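Local coordinates for protein 2-hydroxyisobutyryl-CoA synthetase (Aquincola tertiaricarbonis, PDB 6HDY) that belongs to the ANL group of AMP-binding enzymes and combines a large N-terminal AMP-binding region with a smaller C-terminal domain, at residues E73-Q78 with R91-K96; N238-G243 with I264-G269; D302-E307 with P325-L330; V403-S408 with E475-L480; R416-E421 with A456-A461. All coordinates share one frame; numbering follows the deposited sequence.

Contact 1: residues E73-Q78 with R91-K96; sequences EEAGFQ and RVPVVK
Val92 covers one face of the Phe77 ring, and Arg91 meets the same ring obliquely. Val92 CG2 is 3.8 Å from the centroid of the Phe77 ring and 15° off its normal, a CH-pi contact shifted toward the rim. With chi1 at 176°, the Phe77 ring swings away from its own backbone N and over to the 91-96 segment. There Arg91 CB lies 3.8 Å from Phe77 CD1. A water sits in plane at the edge of both the Phe77 ring and the Arg91 guanidinium. It donates to Gly76 O at 2.8 Å and accepts from Arg91 NH2 at 3.0 Å. No direct hydrogen bond joins the two segments. Arg91 NE also forms a salt bridge with Asp87. A second apolar patch forms where Ala75 CB rests on Pro93 CG at 3.6 Å. Helix 66-74 ends here in a Schellman motif, with Gly76 at positive phi. Helix 85-91 ends just before Val92, so the contact joins the C-terminal ends of two helices. Trp72 of helix 66-74 meets Phe77 edge-to-face and also packs on Val92 and Pro93. Farther on, Val95 bonds through its backbone to Arg339 and Leu341, next to and in strand 340-347.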
# COMPACT_ATOMS: atom_id res chain seq x y z
N GLU A 73 1.35 8.72 -38.42
CA GLU A 73 1.92 9.15 -39.71
C GLU A 73 2.47 7.94 -40.49
O GLU A 73 2.26 7.84 -41.70
CB GLU A 73 3.02 10.20 -39.50
CG GLU A 73 2.52 11.62 -39.25
CD GLU A 73 3.57 12.63 -38.83
OE1 GLU A 73 3.23 13.83 -38.69
OE2 GLU A 73 4.75 12.23 -38.63
N GLU A 74 3.13 7.00 -39.77
CA GLU A 74 3.70 5.76 -40.28
C GLU A 74 2.61 4.83 -40.87
O GLU A 74 2.84 4.21 -41.91
CB GLU A 74 4.52 5.05 -39.17
CG GLU A 74 5.23 3.75 -39.56
CD GLU A 74 6.13 3.81 -40.79
OE1 GLU A 74 7.26 4.34 -40.67
OE2 GLU A 74 5.70 3.32 -41.86
N ALA A 75 1.41 4.78 -40.23
CA ALA A 75 0.27 3.97 -40.69
C ALA A 75 -0.67 4.70 -41.67
O ALA A 75 -1.69 4.14 -42.09
CB ALA A 75 -0.51 3.43 -39.51
N GLY A 76 -0.30 5.94 -42.03
CA GLY A 76 -1.06 6.79 -42.94
C GLY A 76 -2.36 7.30 -42.37
O GLY A 76 -3.37 7.36 -43.08
N PHE A 77 -2.35 7.70 -41.09
CA PHE A 77 -3.53 8.19 -40.40
C PHE A 77 -3.37 9.61 -39.83
O PHE A 77 -2.36 9.95 -39.21
CB PHE A 77 -4.01 7.20 -39.32
CG PHE A 77 -5.18 7.70 -38.51
CD1 PHE A 77 -6.46 7.76 -39.07
CD2 PHE A 77 -5.00 8.19 -37.22
CE1 PHE A 77 -7.54 8.26 -38.33
CE2 PHE A 77 -6.08 8.69 -36.48
CZ PHE A 77 -7.34 8.74 -37.05
N GLN A 78 -4.44 10.41 -40.01
CA GLN A 78 -4.62 11.79 -39.56
C GLN A 78 -5.99 11.82 -38.82
O GLN A 78 -6.94 11.25 -39.36
CB GLN A 78 -4.66 12.68 -40.81
CG GLN A 78 -4.76 14.15 -40.53
CD GLN A 78 -4.31 14.92 -41.71
OE1 GLN A 78 -3.15 14.85 -42.12
NE2 GLN A 78 -5.22 15.69 -42.29
N ARG A 91 -8.21 2.17 -39.87
CA ARG A 91 -7.14 3.14 -40.11
C ARG A 91 -6.17 3.34 -38.96
O ARG A 91 -4.98 3.56 -39.21
CB ARG A 91 -7.72 4.51 -40.53
CG ARG A 91 -8.65 4.48 -41.73
CD ARG A 91 -9.29 5.83 -41.95
NE ARG A 91 -10.16 5.84 -43.13
CZ ARG A 91 -9.74 6.07 -44.37
NH1 ARG A 91 -10.61 6.05 -45.38
NH2 ARG A 91 -8.46 6.34 -44.61
N VAL A 92 -6.67 3.29 -37.71
CA VAL A 92 -5.86 3.52 -36.52
C VAL A 92 -5.06 2.26 -36.15
O VAL A 92 -5.65 1.23 -35.81
CB VAL A 92 -6.68 4.10 -35.33
CG1 VAL A 92 -5.78 4.46 -34.15
CG2 VAL A 92 -7.51 5.30 -35.76
N PRO A 93 -3.70 2.33 -36.20
CA PRO A 93 -2.89 1.16 -35.80
C PRO A 93 -2.99 0.89 -34.30
O PRO A 93 -3.06 1.84 -33.51
CB PRO A 93 -1.47 1.57 -36.20
CG PRO A 93 -1.47 3.06 -36.09
CD PRO A 93 -2.84 3.49 -36.54
N VAL A 94 -3.01 -0.39 -33.91
CA VAL A 94 -3.05 -0.74 -32.50
C VAL A 94 -1.71 -0.45 -31.82
O VAL A 94 -0.64 -0.57 -32.44
CB VAL A 94 -3.50 -2.20 -32.20
CG1 VAL A 94 -4.94 -2.42 -32.60
CG2 VAL A 94 -2.57 -3.23 -32.84
N VAL A 95 -1.76 -0.10 -30.54
CA VAL A 95 -0.57 0.11 -29.73
C VAL A 95 -0.27 -1.23 -29.06
O VAL A 95 -1.18 -1.88 -28.58
CB VAL A 95 -0.79 1.21 -28.66
CG1 VAL A 95 0.43 1.32 -27.73
CG2 VAL A 95 -1.11 2.55 -29.32
N LYS A 96 0.99 -1.64 -29.08
CA LYS A 96 1.47 -2.85 -28.40
C LYS A 96 2.24 -2.42 -27.13
O LYS A 96 2.78 -1.31 -27.08
CB LYS A 96 2.39 -3.65 -29.33
CG LYS A 96 1.67 -4.37 -30.48
CD LYS A 96 2.65 -4.96 -31.47
CE LYS A 96 2.00 -5.82 -32.53
NZ LYS A 96 2.97 -6.26 -33.57
O HOH W 1 -6.07 6.50 -42.83

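Contact 2: residues N238-G243 with I264-G269; sequences NPRNFG and IEEAYG
Arg240 makes the direct hydrogen bonds and the salt bridge, all toward the end of helix 258-268. Its NE donates to Glu266 O at 2.8 Å, meeting that oxygen nearly along the C=O axis but 25° out of the guanidinium plane. Arg240 NH2 adds a weak bond to the same oxygen. A salt bridge runs from Arg240 NE to Glu266 OE2 at 3.6 Å, with the two flat groups turned 39° apart. Gly269 CA lies over the centre of one guanidinium face, 3.6 Å above its plane. A water lies between Pro239 O and Tyr268 O. Backbones also approach: Arg240 CA points its hydrogen at Tyr268 O, a CA-H...O contact of 3.6 Å. The apolar contacts centre on Tyr268. Its CE1 packs on Pro239 CB at 3.9 Å and on Phe242 CD2 at 4.0 Å, while its OH bonds to Ala225 O. An Asx turn shapes the loop, with Asn238 OD1 accepting from Arg240 N. The loop leads into strand 246-249, and helix 258-268 connects that strand to 271-274, a beta-alpha-beta crossover of the AMP-binding fold.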
# COMPACT_ATOMS: atom_id res chain seq x y z
N ASN A 238 -14.74 -18.82 10.63
CA ASN A 238 -15.59 -19.22 9.52
C ASN A 238 -15.76 -18.01 8.61
O ASN A 238 -16.27 -16.99 9.08
CB ASN A 238 -16.93 -19.79 10.02
CG ASN A 238 -17.73 -20.54 8.99
OD1 ASN A 238 -17.92 -20.07 7.85
ND2 ASN A 238 -18.28 -21.68 9.39
N PRO A 239 -15.34 -18.10 7.32
CA PRO A 239 -15.39 -16.91 6.43
C PRO A 239 -16.78 -16.43 6.00
O PRO A 239 -16.89 -15.36 5.41
CB PRO A 239 -14.51 -17.31 5.24
CG PRO A 239 -14.48 -18.81 5.25
CD PRO A 239 -14.69 -19.26 6.66
N ARG A 240 -17.83 -17.19 6.32
CA ARG A 240 -19.22 -16.80 6.05
C ARG A 240 -19.67 -15.76 7.11
O ARG A 240 -20.69 -15.07 6.92
CB ARG A 240 -20.14 -18.03 6.12
CG ARG A 240 -20.11 -18.85 4.84
CD ARG A 240 -21.14 -19.96 4.81
NE ARG A 240 -21.52 -20.28 3.43
CZ ARG A 240 -22.67 -19.94 2.85
NH1 ARG A 240 -23.61 -19.30 3.55
NH2 ARG A 240 -22.90 -20.26 1.58
N ASN A 241 -18.88 -15.65 8.21
CA ASN A 241 -19.16 -14.75 9.32
C ASN A 241 -18.39 -13.44 9.20
O ASN A 241 -18.15 -12.78 10.21
CB ASN A 241 -18.89 -15.46 10.67
CG ASN A 241 -19.76 -15.00 11.84
OD1 ASN A 241 -20.24 -13.85 11.91
ND2 ASN A 241 -19.95 -15.89 12.81
N PHE A 242 -18.03 -13.04 7.96
CA PHE A 242 -17.29 -11.80 7.70
C PHE A 242 -18.23 -10.65 7.28
O PHE A 242 -17.76 -9.55 7.02
CB PHE A 242 -16.19 -12.06 6.66
CG PHE A 242 -15.02 -12.92 7.12
CD1 PHE A 242 -14.85 -13.23 8.47
CD2 PHE A 242 -14.06 -13.36 6.21
CE1 PHE A 242 -13.75 -13.98 8.90
CE2 PHE A 242 -12.94 -14.08 6.65
CZ PHE A 242 -12.80 -14.40 7.99
N GLY A 243 -19.53 -10.94 7.23
CA GLY A 243 -20.59 -10.00 6.87
C GLY A 243 -20.56 -9.50 5.45
O GLY A 243 -21.21 -8.49 5.15
N ILE A 264 -15.89 -19.63 -4.33
CA ILE A 264 -15.72 -18.37 -3.58
C ILE A 264 -17.05 -17.91 -2.97
O ILE A 264 -17.10 -17.66 -1.77
CB ILE A 264 -14.99 -17.26 -4.39
CG1 ILE A 264 -13.64 -17.78 -4.97
CG2 ILE A 264 -14.76 -16.02 -3.51
CD1 ILE A 264 -13.02 -16.92 -6.05
N GLU A 265 -18.13 -17.83 -3.77
CA GLU A 265 -19.47 -17.45 -3.28
C GLU A 265 -19.94 -18.37 -2.13
O GLU A 265 -20.52 -17.89 -1.17
CB GLU A 265 -20.51 -17.47 -4.41
CG GLU A 265 -20.31 -16.35 -5.42
CD GLU A 265 -21.45 -16.03 -6.36
OE1 GLU A 265 -22.38 -16.86 -6.48
OE2 GLU A 265 -21.43 -14.94 -6.97
N GLU A 266 -19.65 -19.68 -2.21
CA GLU A 266 -20.05 -20.63 -1.16
C GLU A 266 -19.24 -20.42 0.12
O GLU A 266 -19.83 -20.41 1.21
CB GLU A 266 -19.97 -22.10 -1.67
CG GLU A 266 -19.80 -23.17 -0.59
CD GLU A 266 -20.95 -23.36 0.39
OE1 GLU A 266 -22.08 -23.67 -0.06
OE2 GLU A 266 -20.70 -23.27 1.62
N ALA A 267 -17.92 -20.27 -0.00
CA ALA A 267 -17.00 -20.09 1.12
C ALA A 267 -17.31 -18.84 1.94
O ALA A 267 -17.14 -18.87 3.16
CB ALA A 267 -15.56 -20.04 0.62
N TYR A 268 -17.76 -17.76 1.28
CA TYR A 268 -18.06 -16.48 1.93
C TYR A 268 -19.54 -16.17 2.11
O TYR A 268 -19.87 -15.26 2.88
CB TYR A 268 -17.38 -15.33 1.15
CG TYR A 268 -15.87 -15.35 1.25
CD1 TYR A 268 -15.22 -14.77 2.34
CD2 TYR A 268 -15.09 -15.90 0.24
CE1 TYR A 268 -13.83 -14.76 2.43
CE2 TYR A 268 -13.69 -15.88 0.31
CZ TYR A 268 -13.07 -15.32 1.41
OH TYR A 268 -11.70 -15.32 1.49
N GLY A 269 -20.41 -16.90 1.42
CA GLY A 269 -21.86 -16.68 1.44
C GLY A 269 -22.20 -15.30 0.90
O GLY A 269 -23.04 -14.60 1.46
O HOH W 2 -18.56 -13.47 4.53

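Contact 3: residues D302-E307 with P325-L330; sequences DIIYTE and PVYTHL
Residues 304-307 and 326-329 pair as antiparallel strands, a buried contact within the antiparallel sheet of the N-terminal region. The short strand axes make an angle of 163°. Tyr305 with Thr328 and Glu307 with Val326 are hydrogen-bonded pairs, for example Tyr305 N to Thr328 O at 2.8 Å and Val326 N to Glu307 O at 2.8 Å. Ile304 with His329 and Thr306 with Tyr327 are non-hydrogen-bonded pairs. On their face, Thr306 OG1 sits in plane at the edge of the Tyr327 ring, 3.3 Å from CD1. Ile304 CD1 runs beside the imidazole, 3.6 Å from His329 CD2. Both ring nitrogens of His329 are held, by Met337 N and Ser282 O. On the other face, a water gathers Tyr305 O, Glu307 OE1 and Thr328 OG1, the last two at 2.7 Å. Glu307 OE2 forms a salt bridge with Arg339, whose backbone N bonds to Thr328 OG1. Helices 43-64 and 85-91 cover this second face, touching Tyr305 and Thr328. Strand 340-347 continues the sheet beyond 322-329.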
# COMPACT_ATOMS: atom_id res chain seq x y z
N ASP A 302 -18.71 4.34 -22.58
CA ASP A 302 -18.54 5.79 -22.44
C ASP A 302 -17.41 6.17 -21.46
O ASP A 302 -17.13 7.37 -21.28
CB ASP A 302 -19.86 6.48 -22.08
CG ASP A 302 -20.53 5.85 -20.88
OD1 ASP A 302 -21.14 4.77 -21.05
OD2 ASP A 302 -20.42 6.42 -19.78
N ILE A 303 -16.78 5.17 -20.81
CA ILE A 303 -15.63 5.37 -19.92
C ILE A 303 -14.35 5.07 -20.74
O ILE A 303 -13.48 5.92 -20.85
CB ILE A 303 -15.73 4.56 -18.58
CG1 ILE A 303 -16.92 5.07 -17.71
CG2 ILE A 303 -14.38 4.64 -17.80
CD1 ILE A 303 -17.27 4.26 -16.45
N ILE A 304 -14.28 3.87 -21.35
CA ILE A 304 -13.23 3.38 -22.24
C ILE A 304 -13.96 2.60 -23.35
O ILE A 304 -14.82 1.77 -23.06
CB ILE A 304 -12.17 2.49 -21.50
CG1 ILE A 304 -11.21 3.36 -20.66
CG2 ILE A 304 -11.38 1.52 -22.46
CD1 ILE A 304 -10.41 2.59 -19.64
N TYR A 305 -13.59 2.87 -24.60
CA TYR A 305 -14.16 2.20 -25.76
C TYR A 305 -13.48 0.84 -26.01
O TYR A 305 -12.31 0.79 -26.41
CB TYR A 305 -14.10 3.14 -26.99
CG TYR A 305 -14.66 2.54 -28.27
CD1 TYR A 305 -15.94 1.99 -28.30
CD2 TYR A 305 -13.91 2.52 -29.44
CE1 TYR A 305 -16.46 1.44 -29.47
CE2 TYR A 305 -14.42 1.98 -30.62
CZ TYR A 305 -15.70 1.45 -30.63
OH TYR A 305 -16.19 0.93 -31.80
N THR A 306 -14.20 -0.25 -25.70
CA THR A 306 -13.70 -1.61 -25.89
C THR A 306 -14.13 -2.13 -27.29
O THR A 306 -15.30 -2.01 -27.68
CB THR A 306 -14.20 -2.56 -24.76
OG1 THR A 306 -13.76 -2.10 -23.49
CG2 THR A 306 -13.73 -4.02 -24.96
N GLU A 307 -13.17 -2.74 -28.00
CA GLU A 307 -13.37 -3.37 -29.30
C GLU A 307 -12.87 -4.81 -29.20
O GLU A 307 -11.73 -5.04 -28.82
CB GLU A 307 -12.55 -2.67 -30.38
CG GLU A 307 -12.85 -1.20 -30.59
CD GLU A 307 -11.83 -0.57 -31.51
OE1 GLU A 307 -10.75 -0.19 -31.01
OE2 GLU A 307 -12.06 -0.55 -32.74
N PRO A 325 -9.57 -8.12 -26.89
CA PRO A 325 -9.93 -6.74 -26.50
C PRO A 325 -8.85 -5.71 -26.87
O PRO A 325 -7.65 -5.89 -26.61
CB PRO A 325 -10.13 -6.84 -24.98
CG PRO A 325 -10.33 -8.33 -24.70
CD PRO A 325 -9.44 -8.99 -25.70
N VAL A 326 -9.30 -4.64 -27.53
CA VAL A 326 -8.50 -3.48 -27.95
C VAL A 326 -9.21 -2.32 -27.26
O VAL A 326 -10.44 -2.22 -27.35
CB VAL A 326 -8.41 -3.34 -29.51
CG1 VAL A 326 -7.87 -1.96 -29.93
CG2 VAL A 326 -7.57 -4.46 -30.12
N TYR A 327 -8.44 -1.49 -26.50
CA TYR A 327 -9.04 -0.45 -25.67
C TYR A 327 -8.58 0.96 -25.97
O TYR A 327 -7.41 1.18 -26.30
CB TYR A 327 -8.76 -0.71 -24.18
CG TYR A 327 -9.15 -2.07 -23.64
CD1 TYR A 327 -10.48 -2.34 -23.28
CD2 TYR A 327 -8.19 -3.04 -23.37
CE1 TYR A 327 -10.83 -3.56 -22.68
CE2 TYR A 327 -8.53 -4.25 -22.76
CZ TYR A 327 -9.85 -4.50 -22.42
OH TYR A 327 -10.19 -5.70 -21.84
N THR A 328 -9.50 1.93 -25.79
CA THR A 328 -9.24 3.36 -25.95
C THR A 328 -9.85 4.17 -24.80
O THR A 328 -11.04 4.05 -24.53
CB THR A 328 -9.69 3.88 -27.34
OG1 THR A 328 -9.05 3.14 -28.38
CG2 THR A 328 -9.41 5.37 -27.52
N HIS A 329 -9.01 5.00 -24.14
CA HIS A 329 -9.41 5.94 -23.10
C HIS A 329 -10.26 7.05 -23.68
O HIS A 329 -9.86 7.69 -24.67
CB HIS A 329 -8.17 6.62 -22.42
CG HIS A 329 -7.47 5.75 -21.41
ND1 HIS A 329 -6.13 5.42 -21.54
CD2 HIS A 329 -7.95 5.20 -20.27
CE1 HIS A 329 -5.85 4.67 -20.49
NE2 HIS A 329 -6.92 4.50 -19.70
N LEU A 330 -11.41 7.34 -23.04
CA LEU A 330 -12.22 8.49 -23.49
C LEU A 330 -12.16 9.69 -22.51
O LEU A 330 -12.62 10.78 -22.83
CB LEU A 330 -13.69 8.06 -23.75
CG LEU A 330 -13.93 6.92 -24.73
CD1 LEU A 330 -15.40 6.63 -24.85
CD2 LEU A 330 -13.35 7.22 -26.09
O HOH W 3 -10.49 0.82 -28.55

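Contact 4: residues V403-S408 with E475-L480; sequences VITRES and EVFRAL
Val403, at the end of strand 399-403, starts the contact by splitting its methyls over helix 474-486. Val403 CG1 meets Val476 CG1 at 3.8 Å and also packs on the backbone of Phe477. The other branch, CG2, reaches Leu480 CD2 at 3.8 Å. The Val403 carbonyl oxygen lies at the edge of the Phe477 ring, 3.4 Å from CD1. Next, Ile404 brings its backbone to the ring, with Ile404 CA 3.7 Å from Phe477 CD1. Thr405 then covers one ring face. Its CG2 lies 4.0 Å from the Phe477 centroid and 19° off the normal, a CH-pi contact. A chi1 of 179° turns the Phe477 ring out from the helix into this bend of the loop. At the far end, Ser408 OG comes within 3.6 Å of Arg478 NH2, oblique to the guanidinium. Met410 and Leu414 also touch Phe477. The end of strand 399-403 and the loop after it thus pack on helix 474-486, which lies against the mixed sheet of the small C-terminal domain.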
# COMPACT_ATOMS: atom_id res chain seq x y z
N VAL A 403 2.56 -28.62 -16.13
CA VAL A 403 3.97 -28.73 -16.51
C VAL A 403 4.05 -28.94 -18.03
O VAL A 403 3.54 -29.93 -18.56
CB VAL A 403 4.80 -29.76 -15.68
CG1 VAL A 403 6.23 -29.85 -16.17
CG2 VAL A 403 4.77 -29.41 -14.19
N ILE A 404 4.62 -27.95 -18.74
CA ILE A 404 4.71 -27.95 -20.20
C ILE A 404 6.11 -27.69 -20.73
O ILE A 404 7.04 -27.37 -19.98
CB ILE A 404 3.69 -26.94 -20.86
CG1 ILE A 404 4.15 -25.46 -20.71
CG2 ILE A 404 2.23 -27.16 -20.38
CD1 ILE A 404 3.49 -24.43 -21.67
N THR A 405 6.24 -27.80 -22.05
CA THR A 405 7.42 -27.42 -22.82
C THR A 405 6.97 -26.72 -24.09
O THR A 405 6.11 -27.24 -24.81
CB THR A 405 8.42 -28.57 -23.02
OG1 THR A 405 9.60 -28.00 -23.56
CG2 THR A 405 7.91 -29.70 -23.94
N ARG A 406 7.50 -25.53 -24.36
CA ARG A 406 7.14 -24.86 -25.62
C ARG A 406 8.24 -25.05 -26.66
O ARG A 406 8.09 -24.61 -27.80
CB ARG A 406 6.72 -23.39 -25.43
CG ARG A 406 5.28 -23.28 -24.92
CD ARG A 406 4.62 -21.96 -25.27
NE ARG A 406 3.38 -21.74 -24.50
CZ ARG A 406 3.35 -21.20 -23.29
NH1 ARG A 406 4.48 -20.85 -22.68
NH2 ARG A 406 2.20 -21.03 -22.66
N GLU A 407 9.31 -25.79 -26.28
CA GLU A 407 10.48 -26.10 -27.11
C GLU A 407 10.25 -27.29 -28.06
O GLU A 407 10.83 -27.33 -29.15
CB GLU A 407 11.70 -26.36 -26.22
CG GLU A 407 12.31 -25.10 -25.62
CD GLU A 407 13.24 -25.33 -24.45
OE1 GLU A 407 14.38 -25.80 -24.68
OE2 GLU A 407 12.85 -25.01 -23.30
N SER A 408 9.46 -28.28 -27.61
CA SER A 408 9.12 -29.47 -28.40
C SER A 408 7.60 -29.71 -28.34
O SER A 408 6.94 -29.18 -27.44
CB SER A 408 9.89 -30.69 -27.91
OG SER A 408 9.86 -30.82 -26.50
N GLU A 475 13.33 -29.23 -18.93
CA GLU A 475 13.96 -30.20 -18.03
C GLU A 475 12.96 -30.72 -16.99
O GLU A 475 12.97 -31.92 -16.70
CB GLU A 475 15.19 -29.60 -17.34
CG GLU A 475 16.38 -29.41 -18.27
CD GLU A 475 17.62 -28.85 -17.61
OE1 GLU A 475 17.52 -27.79 -16.95
OE2 GLU A 475 18.70 -29.47 -17.77
N VAL A 476 12.09 -29.83 -16.46
CA VAL A 476 11.06 -30.17 -15.47
C VAL A 476 10.02 -31.10 -16.13
O VAL A 476 9.61 -32.09 -15.52
CB VAL A 476 10.43 -28.89 -14.82
CG1 VAL A 476 9.27 -29.25 -13.89
CG2 VAL A 476 11.48 -28.11 -14.04
N PHE A 477 9.62 -30.77 -17.38
CA PHE A 477 8.66 -31.54 -18.19
C PHE A 477 9.17 -32.97 -18.44
O PHE A 477 8.43 -33.94 -18.21
CB PHE A 477 8.37 -30.83 -19.54
CG PHE A 477 7.42 -31.58 -20.45
CD1 PHE A 477 6.04 -31.41 -20.33
CD2 PHE A 477 7.90 -32.45 -21.42
CE1 PHE A 477 5.16 -32.11 -21.17
CE2 PHE A 477 7.02 -33.16 -22.24
CZ PHE A 477 5.65 -32.99 -22.10
N ARG A 478 10.43 -33.09 -18.92
CA ARG A 478 11.05 -34.37 -19.21
C ARG A 478 11.23 -35.20 -17.95
O ARG A 478 10.84 -36.37 -17.96
CB ARG A 478 12.35 -34.21 -20.01
CG ARG A 478 12.07 -33.62 -21.39
CD ARG A 478 12.90 -34.23 -22.47
NE ARG A 478 12.41 -33.85 -23.80
CZ ARG A 478 13.16 -33.27 -24.73
NH1 ARG A 478 14.44 -33.00 -24.49
NH2 ARG A 478 12.64 -32.97 -25.91
N ALA A 479 11.68 -34.57 -16.84
CA ALA A 479 11.84 -35.24 -15.54
C ALA A 479 10.52 -35.80 -15.03
O ALA A 479 10.49 -36.94 -14.56
CB ALA A 479 12.42 -34.28 -14.52
N LEU A 480 9.42 -35.03 -15.16
CA LEU A 480 8.09 -35.43 -14.73
C LEU A 480 7.52 -36.57 -15.58
O LEU A 480 7.06 -37.56 -15.02
CB LEU A 480 7.13 -34.23 -14.62
CG LEU A 480 5.70 -34.51 -14.09
CD1 LEU A 480 5.72 -35.23 -12.72
CD2 LEU A 480 4.91 -33.25 -14.00

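Contact 5: residues R416-E421 with A456-A461; sequences RVEPSE and APNSIA
Glu418 reaches from strand 413-419 to a type II beta turn, Ala456 to Ser459, and accepts from backbone amides of the turn and of the residue after it. Its OE2 accepts from Ile460 N at 2.9 Å, a bond of 157° at the hydrogen. Its OE1 takes a weak bond from Asn458 N, also 2.9 Å. The two carboxylate oxygens thus hold two points of the loop. The Glu418 chain is extended beyond CG, which carries the carboxylate to the turn. Glu421 holds a corner of the same turn, at Asn458. Asn458 ND2 donates to Glu421 OE1 at 3.1 Å and almost straight, 178°. The oxygen is met from above the carboxylate plane, whereas it lies in the amide plane of Asn458, and the two planes are 87° apart. The same Glu421 side chain packs through CG on Pro457 CB at 3.8 Å. On the other flank, Ile460 CD1 lies 3.9 Å from Arg416 O.

A second shell fixes these groups. Arg462 forms a salt bridge with Glu418 OE2 and would probably favour the charged carboxylate. Ser420 is the N-cap of the helix that Glu421 begins, its OG bonded to Val423 N. Leu431 and Phe434 of helix 428-446 pack on Pro419. Inside the turn, Ala456 O takes two donors: Ser459 N at 3.2 Å, and Ser459 OG at 2.7 Å on a lone pair in the carbonyl plane.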
# COMPACT_ATOMS: atom_id res chain seq x y z
N ARG A 416 0.15 -31.72 -11.86
CA ARG A 416 0.52 -31.99 -10.47
C ARG A 416 -0.70 -31.47 -9.73
O ARG A 416 -0.94 -30.26 -9.75
CB ARG A 416 1.81 -31.25 -10.02
CG ARG A 416 3.08 -31.65 -10.80
CD ARG A 416 4.33 -31.20 -10.05
NE ARG A 416 4.77 -32.24 -9.12
CZ ARG A 416 5.55 -32.06 -8.05
NH1 ARG A 416 6.00 -30.85 -7.75
NH2 ARG A 416 5.87 -33.09 -7.28
N VAL A 417 -1.53 -32.38 -9.19
CA VAL A 417 -2.79 -32.00 -8.55
C VAL A 417 -2.84 -32.36 -7.05
O VAL A 417 -2.47 -33.47 -6.65
CB VAL A 417 -4.00 -32.60 -9.33
CG1 VAL A 417 -5.33 -32.24 -8.68
CG2 VAL A 417 -4.00 -32.16 -10.79
N GLU A 418 -3.31 -31.41 -6.25
CA GLU A 418 -3.51 -31.63 -4.83
C GLU A 418 -4.88 -32.28 -4.59
O GLU A 418 -5.88 -31.77 -5.09
CB GLU A 418 -3.49 -30.29 -4.06
CG GLU A 418 -2.22 -30.02 -3.27
CD GLU A 418 -2.24 -28.75 -2.45
OE1 GLU A 418 -3.28 -28.47 -1.81
OE2 GLU A 418 -1.19 -28.06 -2.39
N PRO A 419 -4.95 -33.39 -3.82
CA PRO A 419 -6.27 -33.90 -3.39
C PRO A 419 -6.67 -33.14 -2.10
O PRO A 419 -5.83 -32.48 -1.48
CB PRO A 419 -5.97 -35.35 -3.03
CG PRO A 419 -4.55 -35.29 -2.49
CD PRO A 419 -3.84 -34.14 -3.18
N SER A 420 -7.93 -33.26 -1.66
CA SER A 420 -8.36 -32.63 -0.40
C SER A 420 -7.82 -33.45 0.79
O SER A 420 -7.48 -34.64 0.63
CB SER A 420 -9.88 -32.53 -0.33
OG SER A 420 -10.48 -33.81 -0.35
N GLU A 421 -7.72 -32.80 1.97
CA GLU A 421 -7.26 -33.47 3.20
C GLU A 421 -8.16 -34.70 3.56
O GLU A 421 -7.62 -35.71 4.03
CB GLU A 421 -7.20 -32.49 4.37
CG GLU A 421 -5.99 -31.56 4.30
CD GLU A 421 -6.11 -30.33 5.17
OE1 GLU A 421 -6.41 -29.24 4.62
OE2 GLU A 421 -5.93 -30.46 6.40
N ALA A 456 1.14 -33.78 -1.93
CA ALA A 456 0.62 -33.72 -0.58
C ALA A 456 -0.36 -32.54 -0.42
O ALA A 456 -0.11 -31.48 -0.98
CB ALA A 456 1.77 -33.57 0.41
N PRO A 457 -1.47 -32.69 0.34
CA PRO A 457 -2.35 -31.53 0.55
C PRO A 457 -1.60 -30.31 1.12
O PRO A 457 -0.69 -30.46 1.93
CB PRO A 457 -3.38 -32.08 1.57
CG PRO A 457 -3.37 -33.55 1.34
CD PRO A 457 -1.95 -33.88 1.08
N ASN A 458 -1.95 -29.10 0.64
CA ASN A 458 -1.37 -27.80 1.05
C ASN A 458 0.16 -27.68 0.80
O ASN A 458 0.82 -26.82 1.40
CB ASN A 458 -1.73 -27.46 2.51
CG ASN A 458 -3.19 -27.73 2.85
OD1 ASN A 458 -4.11 -27.26 2.17
ND2 ASN A 458 -3.43 -28.54 3.88
N SER A 459 0.73 -28.50 -0.11
CA SER A 459 2.15 -28.45 -0.45
C SER A 459 2.44 -27.35 -1.49
O SER A 459 3.50 -26.74 -1.44
CB SER A 459 2.63 -29.81 -0.96
OG SER A 459 1.94 -30.21 -2.13
N ILE A 460 1.51 -27.14 -2.45
CA ILE A 460 1.66 -26.13 -3.51
C ILE A 460 1.47 -24.72 -2.90
O ILE A 460 0.50 -24.48 -2.17
CB ILE A 460 0.73 -26.38 -4.75
CG1 ILE A 460 1.03 -27.74 -5.43
CG2 ILE A 460 0.83 -25.22 -5.77
CD1 ILE A 460 -0.07 -28.25 -6.49
N ALA A 461 2.42 -23.81 -3.20
CA ALA A 461 2.36 -22.43 -2.72
C ALA A 461 1.10 -21.71 -3.21
O ALA A 461 0.75 -21.77 -4.40
CB ALA A 461 3.60 -21.66 -3.16

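In the fold
Contacts 1, 2 and 3 follow one another along the chain in the N-terminal region, and contacts 4 and 5 belong to the C-terminal domain. Contacts 1 and 3 touch, through Val94 CG1 and Val326 CG1 at 4.0 Å, so the loop after helix 85-91 rests on the antiparallel sheet. Contact 2 joins a loop and a helix that flank the separate parallel sheet, its centre about 49 Å from that of contact 1, across the chain's centre. Contact 5 is nested inside the loop closed by contact 4. These two share the mixed sheet and meet where Leu480 packs on Arg416. Contact 5 comes within about 13 Å of contact 2, nearest atoms, without touching. Each contact ties together elements within one part of the two-part fold, and none bridges the two.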